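Local coordinates for protein tapirin (PDB 6N2C) that probably binds cellulose through its C-terminal beta-helix domain, which also carries a zinc ion, and so helps an extremely thermophilic bacterium adhere to plant biomass, at residues A[332-337]-A[353-358]; A[347-352]-A[369-374]; A[390-395]-A[412-417]. One frame throughout, in Å; residues are numbered along the deposited sequence.

Contact 1 (A[332-337]-A[353-358])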
ATOM      1  N   SER A 332       7.950  -3.984  17.218  1.00 20.87           N
ATOM      2  CA  SER A 332       7.772  -3.062  16.115  1.00 18.45           C
ATOM      3  C   SER A 332       7.899  -1.615  16.593  1.00 18.45           C
ATOM      4  O   SER A 332       7.966  -1.307  17.844  1.00 20.31           O
ATOM      5  CB  SER A 332       6.412  -3.252  15.452  1.00 18.49           C
ATOM      6  OG  SER A 332       5.347  -2.940  16.377  1.00 17.83           O
ATOM      7  N   LYS A 333       7.909  -0.703  15.629  0.55 17.02           N
ATOM      8  CA  LYS A 333       8.244   0.666  15.889  0.55 18.38           C
ATOM      9  C   LYS A 333       7.312   1.590  15.142  0.55 17.56           C
ATOM     10  O   LYS A 333       6.801   1.215  14.067  0.55 17.95           O
ATOM     11  CB  LYS A 333       9.713   0.872  15.498  0.55 21.54           C
ATOM     12  CG  LYS A 333      10.676  -0.097  16.290  0.55 25.36           C
ATOM     13  CD  LYS A 333      12.004  -0.355  15.602  0.55 28.80           C
ATOM     14  CE  LYS A 333      12.837  -1.442  16.291  0.55 30.46           C
ATOM     15  NZ  LYS A 333      12.418  -2.852  16.036  0.55 30.28           N
ATOM     16  N   LEU A 334       7.063   2.771  15.698  1.00 16.39           N
ATOM     17  CA  LEU A 334       6.513   3.871  14.930  1.00 16.13           C
ATOM     18  C   LEU A 334       7.561   4.923  14.800  1.00 18.71           C
ATOM     19  O   LEU A 334       8.186   5.334  15.820  1.00 17.92           O
ATOM     20  CB  LEU A 334       5.295   4.486  15.627  1.00 16.67           C
ATOM     21  CG  LEU A 334       4.043   3.603  15.712  1.00 17.16           C
ATOM     22  CD1 LEU A 334       2.889   4.359  16.343  1.00 16.65           C
ATOM     23  CD2 LEU A 334       3.639   3.186  14.331  1.00 17.70           C
ATOM     24  N   PHE A 335       7.718   5.493  13.603  1.00 18.16           N
ATOM     25  CA  PHE A 335       8.635   6.581  13.334  1.00 17.95           C
ATOM     26  C   PHE A 335       7.836   7.780  12.792  1.00 17.69           C
ATOM     27  O   PHE A 335       7.527   7.820  11.572  1.00 18.04           O
ATOM     28  CB  PHE A 335       9.762   6.193  12.299  1.00 19.17           C
ATOM     29  CG  PHE A 335      10.620   5.012  12.731  1.00 17.86           C
ATOM     30  CD1 PHE A 335      11.568   5.197  13.683  1.00 18.95           C
ATOM     31  CD2 PHE A 335      10.425   3.756  12.237  1.00 16.11           C
ATOM     32  CE1 PHE A 335      12.381   4.156  14.113  1.00 19.42           C
ATOM     33  CE2 PHE A 335      11.196   2.708  12.668  1.00 18.73           C
ATOM     34  CZ  PHE A 335      12.205   2.909  13.608  1.00 18.13           C
ATOM     35  N   GLY A 336       7.515   8.745  13.646  1.00 15.14           N
ATOM     36  CA  GLY A 336       6.928   9.961  13.236  1.00 15.73           C
ATOM     37  C   GLY A 336       7.904  11.060  13.065  1.00 16.46           C
ATOM     38  O   GLY A 336       9.116  10.855  13.428  1.00 17.77           O
ATOM     39  N   GLY A 337       7.472  12.256  12.643  1.00 15.23           N
ATOM     40  CA  GLY A 337       6.110  12.602  12.317  1.00 16.26           C
ATOM     41  C   GLY A 337       5.328  12.965  13.558  1.00 17.02           C
ATOM     42  O   GLY A 337       5.750  12.681  14.706  1.00 19.58           O
ATOM     43  N   THR A 353       7.948  -2.690  21.895  1.00 21.39           N
ATOM     44  CA  THR A 353       7.632  -1.655  20.981  1.00 18.59           C
ATOM     45  C   THR A 353       8.133  -0.304  21.428  1.00 21.58           C
ATOM     46  O   THR A 353       8.266  -0.022  22.650  1.00 20.87           O
ATOM     47  CB  THR A 353       6.101  -1.636  20.745  1.00 19.53           C
ATOM     48  OG1 THR A 353       5.386  -1.563  22.003  1.00 18.51           O
ATOM     49  CG2 THR A 353       5.669  -2.874  20.022  1.00 19.57           C
ATOM     50  N   VAL A 354       8.430   0.554  20.454  1.00 18.29           N
ATOM     51  CA  VAL A 354       8.870   1.913  20.723  1.00 17.61           C
ATOM     52  C   VAL A 354       8.133   2.827  19.752  1.00 16.66           C
ATOM     53  O   VAL A 354       7.990   2.482  18.603  1.00 18.25           O
ATOM     54  CB  VAL A 354      10.437   2.043  20.496  1.00 19.80           C
ATOM     55  CG1 VAL A 354      10.909   3.434  20.767  1.00 20.37           C
ATOM     56  CG2 VAL A 354      11.159   1.066  21.392  1.00 22.50           C
ATOM     57  N   VAL A 355       7.772   4.010  20.216  1.00 16.04           N
ATOM     58  CA  VAL A 355       7.145   5.023  19.408  1.00 15.42           C
ATOM     59  C   VAL A 355       7.983   6.271  19.431  1.00 17.95           C
ATOM     60  O   VAL A 355       8.384   6.732  20.540  1.00 17.48           O
ATOM     61  CB  VAL A 355       5.737   5.336  19.963  1.00 16.17           C
ATOM     62  CG1 VAL A 355       5.154   6.614  19.289  1.00 17.07           C
ATOM     63  CG2 VAL A 355       4.868   4.142  19.805  1.00 17.19           C
ATOM     64  N   TYR A 356       8.401   6.758  18.251  1.00 15.37           N
ATOM     65  CA  TYR A 356       9.034   8.056  18.083  1.00 16.18           C
ATOM     66  C   TYR A 356       8.142   9.075  17.374  1.00 16.17           C
ATOM     67  O   TYR A 356       7.521   8.760  16.369  1.00 20.61           O
ATOM     68  CB  TYR A 356      10.303   7.914  17.244  1.00 15.85           C
ATOM     69  CG  TYR A 356      11.343   6.952  17.804  1.00 17.63           C
ATOM     70  CD1 TYR A 356      12.316   7.390  18.747  1.00 18.20           C
ATOM     71  CD2 TYR A 356      11.404   5.664  17.378  1.00 17.41           C
ATOM     72  CE1 TYR A 356      13.257   6.470  19.240  1.00 20.00           C
ATOM     73  CE2 TYR A 356      12.376   4.799  17.812  1.00 23.53           C
ATOM     74  CZ  TYR A 356      13.284   5.202  18.753  1.00 21.88           C
ATOM     75  OH  TYR A 356      14.200   4.322  19.220  1.00 27.02           O
ATOM     76  N   ALA A 357       8.084  10.260  17.907  1.00 17.62           N
ATOM     77  CA  ALA A 357       7.327  11.341  17.363  1.00 18.35           C
ATOM     78  C   ALA A 357       7.961  12.680  17.569  1.00 18.51           C
ATOM     79  O   ALA A 357       8.862  12.927  18.390  1.00 16.62           O
ATOM     80  CB  ALA A 357       5.927  11.358  18.015  1.00 20.56           C
ATOM     81  N   ASN A 358       7.560  13.588  16.696  1.00 17.68           N
ATOM     82  CA  ASN A 358       7.760  15.021  16.892  1.00 18.85           C
ATOM     83  C   ASN A 358       6.651  15.496  17.876  1.00 20.03           C
ATOM     84  O   ASN A 358       6.873  15.490  19.073  1.00 19.31           O
ATOM     85  CB  ASN A 358       7.723  15.727  15.553  1.00 19.27           C
ATOM     86  CG  ASN A 358       7.919  17.200  15.684  1.00 24.01           C
ATOM     87  OD1 ASN A 358       8.681  17.638  16.531  1.00 23.98           O
ATOM     88  ND2 ASN A 358       7.244  17.978  14.862  1.00 26.78           N
TER
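The rings of F335 and Y356 lie side by side on one face of two neighbouring parallel strands, their planes only 6° from parallel. They are slid apart, with centroids 5.6 Å from each other, and so barely overlap; the CD1-CE1 side of F335 meets Y356 CD2, with F335 CE1 3.7 Å from Y356 CD2. Matching first torsions on paired residues keep the rings nearly parallel: in each, CG stands anti to the carbonyl carbon, beside the backbone N (chi1 near -59° in both), which tips both rings the same way. Y356 also brings the edge of its ring, near the ring plane, to the carbonyl oxygen of L334. The row continues with Y377 beyond Y356, while Y446 and P447 pack on F335, and I444 and P445 on Y356.

On the other face L334 and V355 point the same way into the interior, L334 CD1 resting 4.0 Å from V355 CG2, and both meet L328 of strand 326-328. Where the strands begin, the methyl of T353 lies beside the S332 hydroxyl, T353 CG2 3.7 Å from S332 OG. The two hydroxyls have other mates, S332 OG at K329 O and T353 OG1 at T374 and D350 O.

The backbones carry the regular parallel pattern, in which L334 gives its N-H to V354 O and receives that of Y356 on its own oxygen. This last bond, Y356 N to L334 O, is 2.8 Å long and nearly straight at 171°. Past the strands, a cis peptide before G337 and the positive phi of that glycine accompany a further bond, from N358 N to G337 O at 2.8 Å. In-register stacking of aromatic and aliphatic residues between successive coils is typical of the parallel beta-helix, the fold of this domain.

Contact 2 (A[347-352]-A[369-374])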
ATOM      1  N   LEU A 347      -4.570   3.112  20.148  1.00 18.81           N
ATOM      2  CA  LEU A 347      -3.218   2.546  19.791  1.00 19.30           C
ATOM      3  C   LEU A 347      -2.900   1.520  20.854  1.00 19.25           C
ATOM      4  O   LEU A 347      -2.746   1.866  22.056  1.00 20.84           O
ATOM      5  CB  LEU A 347      -2.120   3.602  19.825  1.00 18.95           C
ATOM      6  CG  LEU A 347      -0.659   3.172  19.530  1.00 20.04           C
ATOM      7  CD1 LEU A 347      -0.599   2.465  18.183  1.00 21.37           C
ATOM      8  CD2 LEU A 347       0.289   4.314  19.668  1.00 20.32           C
ATOM      9  N   SER A 348      -2.767   0.281  20.424  0.67 16.66           N
ATOM     10  CA  SER A 348      -2.399  -0.846  21.241  0.67 18.78           C
ATOM     11  C   SER A 348      -1.065  -1.413  20.807  0.67 21.11           C
ATOM     12  O   SER A 348      -0.819  -1.555  19.599  0.67 19.72           O
ATOM     13  CB  SER A 348      -3.483  -1.897  21.067  0.67 21.90           C
ATOM     14  OG  SER A 348      -3.283  -3.025  21.852  0.67 22.81           O
ATOM     15  N   ALA A 349      -0.201  -1.777  21.751  1.00 20.36           N
ATOM     16  CA  ALA A 349       1.156  -2.187  21.441  1.00 18.73           C
ATOM     17  C   ALA A 349       1.650  -3.277  22.333  1.00 22.65           C
ATOM     18  O   ALA A 349       1.413  -3.268  23.558  1.00 21.63           O
ATOM     19  CB  ALA A 349       2.110  -1.009  21.472  1.00 18.56           C
ATOM     20  N   ASP A 350       2.365  -4.209  21.738  1.00 22.84           N
ATOM     21  CA  ASP A 350       2.861  -5.382  22.456  1.00 25.11           C
ATOM     22  C   ASP A 350       4.251  -5.163  22.963  1.00 22.75           C
ATOM     23  O   ASP A 350       4.826  -4.063  22.880  1.00 24.01           O
ATOM     24  CB  ASP A 350       2.776  -6.622  21.525  1.00 26.86           C
ATOM     25  CG  ASP A 350       1.365  -6.962  21.072  1.00 34.99           C
ATOM     26  OD1 ASP A 350       0.352  -6.645  21.741  1.00 38.66           O
ATOM     27  OD2 ASP A 350       1.263  -7.570  19.987  1.00 36.62           O
ATOM     28  N   VAL A 351       4.802  -6.202  23.580  0.55 25.63           N
ATOM     29  CA  VAL A 351       6.176  -6.159  24.132  0.55 23.40           C
ATOM     30  C   VAL A 351       7.269  -5.607  23.204  0.55 23.43           C
ATOM     31  O   VAL A 351       7.308  -5.918  22.030  0.55 23.67           O
ATOM     32  CB  VAL A 351       6.601  -7.574  24.643  0.55 25.30           C
ATOM     33  CG1 VAL A 351       6.601  -8.604  23.498  0.55 25.65           C
ATOM     34  CG2 VAL A 351       7.954  -7.557  25.331  0.55 25.73           C
ATOM     35  N   GLY A 352       8.175  -4.811  23.753  1.00 21.60           N
ATOM     36  CA  GLY A 352       9.311  -4.328  23.032  1.00 24.44           C
ATOM     37  C   GLY A 352       9.152  -3.186  22.018  1.00 22.89           C
ATOM     38  O   GLY A 352      10.108  -2.790  21.329  1.00 22.04           O
ATOM     39  N   ILE A 369      -3.996   4.971  24.576  1.00 23.04           N
ATOM     40  CA  ILE A 369      -2.808   4.193  24.290  1.00 22.86           C
ATOM     41  C   ILE A 369      -2.731   3.062  25.299  1.00 23.28           C
ATOM     42  O   ILE A 369      -2.525   3.275  26.481  1.00 25.22           O
ATOM     43  CB  ILE A 369      -1.537   5.079  24.292  1.00 21.88           C
ATOM     44  CG1 ILE A 369      -1.659   6.267  23.296  1.00 21.80           C
ATOM     45  CG2 ILE A 369      -0.315   4.259  24.017  1.00 22.90           C
ATOM     46  CD1 ILE A 369      -0.466   7.251  23.288  1.00 25.33           C
ATOM     47  N   ASP A 370      -2.812   1.845  24.808  1.00 20.91           N
ATOM     48  CA  ASP A 370      -2.710   0.654  25.637  1.00 23.92           C
ATOM     49  C   ASP A 370      -1.483  -0.098  25.260  1.00 23.64           C
ATOM     50  O   ASP A 370      -1.499  -0.937  24.331  1.00 21.66           O
ATOM     51  CB  ASP A 370      -3.933  -0.191  25.393  1.00 27.49           C
ATOM     52  CG  ASP A 370      -3.931  -1.493  26.224  1.00 32.59           C
ATOM     53  OD1 ASP A 370      -3.086  -1.731  27.091  1.00 33.16           O
ATOM     54  OD2 ASP A 370      -4.813  -2.264  25.971  1.00 42.77           O
ATOM     55  N   ALA A 371      -0.410   0.233  25.956  1.00 20.53           N
ATOM     56  CA  ALA A 371       0.966  -0.160  25.534  1.00 22.45           C
ATOM     57  C   ALA A 371       1.865  -0.269  26.726  1.00 21.84           C
ATOM     58  O   ALA A 371       2.855   0.441  26.820  1.00 21.82           O
ATOM     59  CB  ALA A 371       1.502   0.868  24.534  1.00 22.66           C
ATOM     60  N   PRO A 372       1.533  -1.193  27.656  1.00 24.11           N
ATOM     61  CA  PRO A 372       2.164  -1.115  28.985  1.00 24.26           C
ATOM     62  C   PRO A 372       3.665  -1.332  28.986  1.00 23.21           C
ATOM     63  O   PRO A 372       4.305  -0.918  29.925  1.00 21.97           O
ATOM     64  CB  PRO A 372       1.428  -2.225  29.765  1.00 27.43           C
ATOM     65  CG  PRO A 372       1.107  -3.227  28.678  1.00 30.69           C
ATOM     66  CD  PRO A 372       0.599  -2.325  27.577  1.00 26.92           C
ATOM     67  N   ASP A 373       4.248  -1.985  27.955  1.00 21.11           N
ATOM     68  CA  ASP A 373       5.691  -2.143  27.833  1.00 23.52           C
ATOM     69  C   ASP A 373       6.386  -1.128  26.924  1.00 21.01           C
ATOM     70  O   ASP A 373       7.627  -1.204  26.680  1.00 22.23           O
ATOM     71  CB  ASP A 373       6.091  -3.579  27.349  1.00 26.06           C
ATOM     72  CG  ASP A 373       7.560  -3.859  27.526  1.00 28.15           C
ATOM     73  OD1 ASP A 373       8.114  -3.490  28.624  1.00 27.65           O
ATOM     74  OD2 ASP A 373       8.256  -4.369  26.604  1.00 25.39           O
ATOM     75  N   THR A 374       5.648  -0.127  26.469  1.00 23.51           N
ATOM     76  CA  THR A 374       6.186   0.709  25.385  1.00 21.22           C
ATOM     77  C   THR A 374       6.833   1.932  25.930  1.00 22.28           C
ATOM     78  O   THR A 374       6.271   2.573  26.881  1.00 20.63           O
ATOM     79  CB  THR A 374       5.042   1.081  24.409  1.00 22.40           C
ATOM     80  OG1 THR A 374       4.449  -0.086  23.892  1.00 23.45           O
ATOM     81  CG2 THR A 374       5.476   2.019  23.224  1.00 22.05           C
TER
HETATM   82  O   HOH W   1       3.478  -2.501  25.348  0.96 25.79           O
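The carboxylate of D373 reaches the chain at V351 and G352 through OD2: D373 OD2 accepts from G352 N at 2.9 Å on its anti lone pair, the one away from OD1. That bond is fairly straight, 163° at the hydrogen. V351 lies alongside, in one of its two conformers bringing CG2 close to the same oxygen. The other oxygen, OD1, is taken by K392 of the next coil, so the two oxygens of one carboxylate serve different neighbours. With CG anti to the backbone N (chi1 -167°), the D373 side chain extends across to the 347-352 segment.

Before this corner the strands pair in parallel, D370 N bonding to L347 O and A349 N to D370 O. L347 and I369 point inward together. At A349 the pairing gives way to a type I turn from A371 to T374, closed by T374 N on A371 O. Here A349 CB lies 3.6 Å from A371 CB. A water bridges the widening backbones: it donates to A349 O at 2.8 Å, accepts from D373 N, and hydrogen-bonds T374 OG1, which has T353 as a further partner. Carboxylate and water thus replace direct backbone pairing where the chain bends, supplying polar partners to amides and a carbonyl that have left the ladder.

Contact 3 (A[390-395]-A[412-417])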
ATOM      1  N   ASN A 390      -1.592   3.938  29.171  1.00 23.73           N
ATOM      2  CA  ASN A 390      -1.005   2.846  29.923  1.00 22.83           C
ATOM      3  C   ASN A 390       0.319   2.452  29.230  1.00 25.14           C
ATOM      4  O   ASN A 390       0.300   1.642  28.257  1.00 24.86           O
ATOM      5  CB  ASN A 390      -2.009   1.704  29.981  1.00 23.88           C
ATOM      6  CG  ASN A 390      -1.481   0.514  30.733  1.00 26.50           C
ATOM      7  OD1 ASN A 390      -0.587   0.647  31.593  1.00 30.00           O
ATOM      8  ND2 ASN A 390      -1.961  -0.649  30.381  1.00 29.25           N
ATOM      9  N   VAL A 391       1.440   3.002  29.693  1.00 20.90           N
ATOM     10  CA  VAL A 391       2.705   2.834  29.047  1.00 22.13           C
ATOM     11  C   VAL A 391       3.807   2.636  30.028  1.00 24.16           C
ATOM     12  O   VAL A 391       3.587   2.756  31.253  1.00 24.65           O
ATOM     13  CB  VAL A 391       3.043   4.028  28.140  1.00 23.42           C
ATOM     14  CG1 VAL A 391       1.893   4.286  27.192  1.00 23.17           C
ATOM     15  CG2 VAL A 391       3.246   5.314  28.940  1.00 23.94           C
ATOM     16  N   LYS A 392       4.993   2.313  29.523  1.00 20.77           N
ATOM     17  CA  LYS A 392       6.137   2.140  30.431  1.00 22.12           C
ATOM     18  C   LYS A 392       6.873   3.446  30.685  1.00 23.08           C
ATOM     19  O   LYS A 392       7.186   3.767  31.832  1.00 21.92           O
ATOM     20  CB  LYS A 392       7.039   1.077  29.879  1.00 23.79           C
ATOM     21  CG  LYS A 392       8.262   0.759  30.745  1.00 26.11           C
ATOM     22  CD  LYS A 392       8.903  -0.569  30.380  1.00 23.51           C
ATOM     23  CE  LYS A 392       9.882  -0.427  29.233  1.00 26.32           C
ATOM     24  NZ  LYS A 392      10.382  -1.761  28.785  1.00 26.59           N
ATOM     25  N   LYS A 393       7.258   4.160  29.641  1.00 20.84           N
ATOM     26  CA  LYS A 393       8.013   5.403  29.794  1.00 20.89           C
ATOM     27  C   LYS A 393       7.679   6.387  28.705  1.00 19.60           C
ATOM     28  O   LYS A 393       7.446   6.007  27.561  1.00 20.07           O
ATOM     29  CB  LYS A 393       9.545   5.142  29.780  1.00 20.36           C
ATOM     30  CG  LYS A 393      10.453   6.346  29.976  1.00 23.25           C
ATOM     31  CD  LYS A 393      11.932   5.968  29.929  1.00 27.19           C
ATOM     32  CE  LYS A 393      12.805   7.093  30.426  1.00 29.58           C
ATOM     33  NZ  LYS A 393      14.264   6.728  30.273  1.00 37.07           N
ATOM     34  N   ILE A 394       7.629   7.668  29.071  1.00 20.60           N
ATOM     35  CA  ILE A 394       7.528   8.737  28.081  1.00 19.66           C
ATOM     36  C   ILE A 394       8.742   9.626  28.288  1.00 21.69           C
ATOM     37  O   ILE A 394       9.081  10.021  29.415  1.00 18.30           O
ATOM     38  CB  ILE A 394       6.237   9.524  28.220  1.00 19.39           C
ATOM     39  CG1 ILE A 394       5.013   8.602  28.104  1.00 21.07           C
ATOM     40  CG2 ILE A 394       6.171  10.740  27.305  1.00 18.92           C
ATOM     41  CD1 ILE A 394       3.671   9.273  28.387  1.00 21.06           C
ATOM     42  N   VAL A 395       9.340  10.010  27.182  1.00 19.05           N
ATOM     43  CA  VAL A 395      10.429  10.963  27.129  1.00 19.22           C
ATOM     44  C   VAL A 395       9.939  12.140  26.364  1.00 20.03           C
ATOM     45  O   VAL A 395       9.547  11.990  25.221  1.00 21.25           O
ATOM     46  CB  VAL A 395      11.659  10.318  26.431  1.00 21.24           C
ATOM     47  CG1 VAL A 395      12.771  11.335  26.244  1.00 22.39           C
ATOM     48  CG2 VAL A 395      12.165   9.179  27.275  1.00 22.74           C
ATOM     49  N   ARG A 412      -1.420   5.876  33.441  0.53 24.59           N
ATOM     50  CA  ARG A 412      -0.516   4.950  34.126  0.53 26.50           C
ATOM     51  C   ARG A 412       0.816   4.882  33.375  0.53 28.04           C
ATOM     52  O   ARG A 412       0.847   4.650  32.143  0.53 25.59           O
ATOM     53  CB  ARG A 412      -1.132   3.556  34.231  0.53 29.24           C
ATOM     54  CG  ARG A 412      -2.417   3.489  35.085  0.53 32.60           C
ATOM     55  CD  ARG A 412      -3.562   2.789  34.333  0.53 37.72           C
ATOM     56  NE  ARG A 412      -3.424   1.319  34.242  0.53 38.27           N
ATOM     57  CZ  ARG A 412      -4.037   0.526  33.344  0.53 36.91           C
ATOM     58  NH1 ARG A 412      -4.840   1.008  32.403  0.53 32.21           N
ATOM     59  NH2 ARG A 412      -3.846  -0.781  33.400  0.53 40.97           N
ATOM     60  N   VAL A 413       1.904   5.084  34.112  1.00 23.43           N
ATOM     61  CA  VAL A 413       3.280   5.093  33.536  1.00 26.08           C
ATOM     62  C   VAL A 413       4.120   4.353  34.547  1.00 26.50           C
ATOM     63  O   VAL A 413       4.404   4.870  35.649  1.00 30.57           O
ATOM     64  CB  VAL A 413       3.842   6.516  33.300  1.00 24.30           C
ATOM     65  CG1 VAL A 413       5.217   6.459  32.617  1.00 26.58           C
ATOM     66  CG2 VAL A 413       2.882   7.330  32.412  1.00 25.50           C
ATOM     67  N   SER A 414       4.557   3.161  34.174  1.00 23.18           N
ATOM     68  CA  SER A 414       5.212   2.296  35.156  1.00 27.24           C
ATOM     69  C   SER A 414       6.645   2.710  35.507  1.00 27.42           C
ATOM     70  O   SER A 414       7.111   2.512  36.660  1.00 29.08           O
ATOM     71  CB  SER A 414       5.111   0.838  34.706  1.00 27.46           C
ATOM     72  OG  SER A 414       5.889   0.618  33.569  1.00 26.67           O
ATOM     73  N   ASP A 415       7.354   3.338  34.592  1.00 22.73           N
ATOM     74  CA  ASP A 415       8.680   3.843  34.872  1.00 24.08           C
ATOM     75  C   ASP A 415       8.565   5.341  35.175  1.00 28.81           C
ATOM     76  O   ASP A 415       8.471   5.735  36.356  1.00 26.45           O
ATOM     77  CB  ASP A 415       9.645   3.558  33.725  1.00 27.10           C
ATOM     78  CG  ASP A 415      11.042   4.157  33.916  1.00 28.82           C
ATOM     79  OD1 ASP A 415      11.439   4.631  35.024  1.00 27.62           O
ATOM     80  OD2 ASP A 415      11.832   4.195  32.925  1.00 30.31           O
ATOM     81  N   LYS A 416       8.552   6.198  34.149  1.00 23.47           N
ATOM     82  CA  LYS A 416       8.535   7.621  34.386  1.00 21.91           C
ATOM     83  C   LYS A 416       8.169   8.396  33.158  1.00 21.86           C
ATOM     84  O   LYS A 416       8.222   7.844  32.027  1.00 20.59           O
ATOM     85  CB  LYS A 416       9.915   8.110  34.910  1.00 27.37           C
ATOM     86  CG  LYS A 416      11.095   8.009  33.897  1.00 26.05           C
ATOM     87  CD  LYS A 416      12.383   8.599  34.433  1.00 28.72           C
ATOM     88  CE  LYS A 416      12.962   7.760  35.566  1.00 30.38           C
ATOM     89  NZ  LYS A 416      13.398   6.368  35.242  1.00 31.54           N
ATOM     90  N   ILE A 417       7.816   9.667  33.377  1.00 19.49           N
ATOM     91  CA  ILE A 417       7.716  10.643  32.317  1.00 19.39           C
ATOM     92  C   ILE A 417       8.949  11.519  32.527  1.00 20.51           C
ATOM     93  O   ILE A 417       8.975  12.398  33.426  1.00 21.45           O
ATOM     94  CB  ILE A 417       6.423  11.438  32.360  1.00 20.13           C
ATOM     95  CG1 ILE A 417       5.194  10.516  32.220  1.00 22.50           C
ATOM     96  CG2 ILE A 417       6.427  12.595  31.344  1.00 21.13           C
ATOM     97  CD1 ILE A 417       3.873  11.187  32.556  1.00 22.34           C
TER
HETATM   98  O   HOH W   2      -1.430  -0.834  34.364  1.00 52.18           O
HETATM   99  O   HOH W   3      14.260   4.800  32.498  1.00 33.61           O
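A chi1 of 179° swings the N390 amide out from the strand, while the R412 chain, in one of its two conformers, bends at chi2 and chi3, and together these torsions fold the guanidinium over the amide. The two planes are 13° apart and stacked, N390 CG sitting 3.6 Å above the guanidinium plane of R412, over its centre. A water accepts a weak bond from R412 NH2 and donates to N390 OD1, linking the polar rims. A leucine here has neither the flat amide nor OD1, so the water would probably lose that acceptor and the guanidinium be freer to turn.

Farther along, K393 runs extended beside D415, K393 CD 3.5 Å from D415 OD2. Their charged ends stay apart, joined by a water that accepts from K393 NZ and donates to OD2, whereas K416 NZ makes the direct salt bridge, 2.6 Å to D415 OD1 on the syn side. Between these clusters the corner keeps its backbone bonds, including D415 N to K392 O at 2.8 Å, and V391 packs on V413 inside. K393 NZ also pairs with E418, so the two lysines probably have their like charges offset by separate carboxylates on this partly solvent-accessible surface.

In the fold
The three contacts join successive coils of the beta-helix on different faces: contact 1 on that of strands 333-335 and 354-356, contact 2 on that of 346-349 and 368-371, contact 3 spanning both round its corner. Contacts 1 and 2 alternate along the chain, strand 346-349 followed, after the 350-353 corner, by strand 354-356; their centres are 12 Å apart. They meet where T353 OG1 lies 2.6 Å from T374 OG1, probably hydrogen-bonded, and where L334 and L347 pack. Contact 3 is centred 11 Å from contact 2, D373 OD1 bridging to K392 NZ at 2.9 Å. Contacts 1 and 3 are 15 Å apart between centres, about 7 Å between nearest atoms. All lie away from the zinc site of H530, D532 and E551.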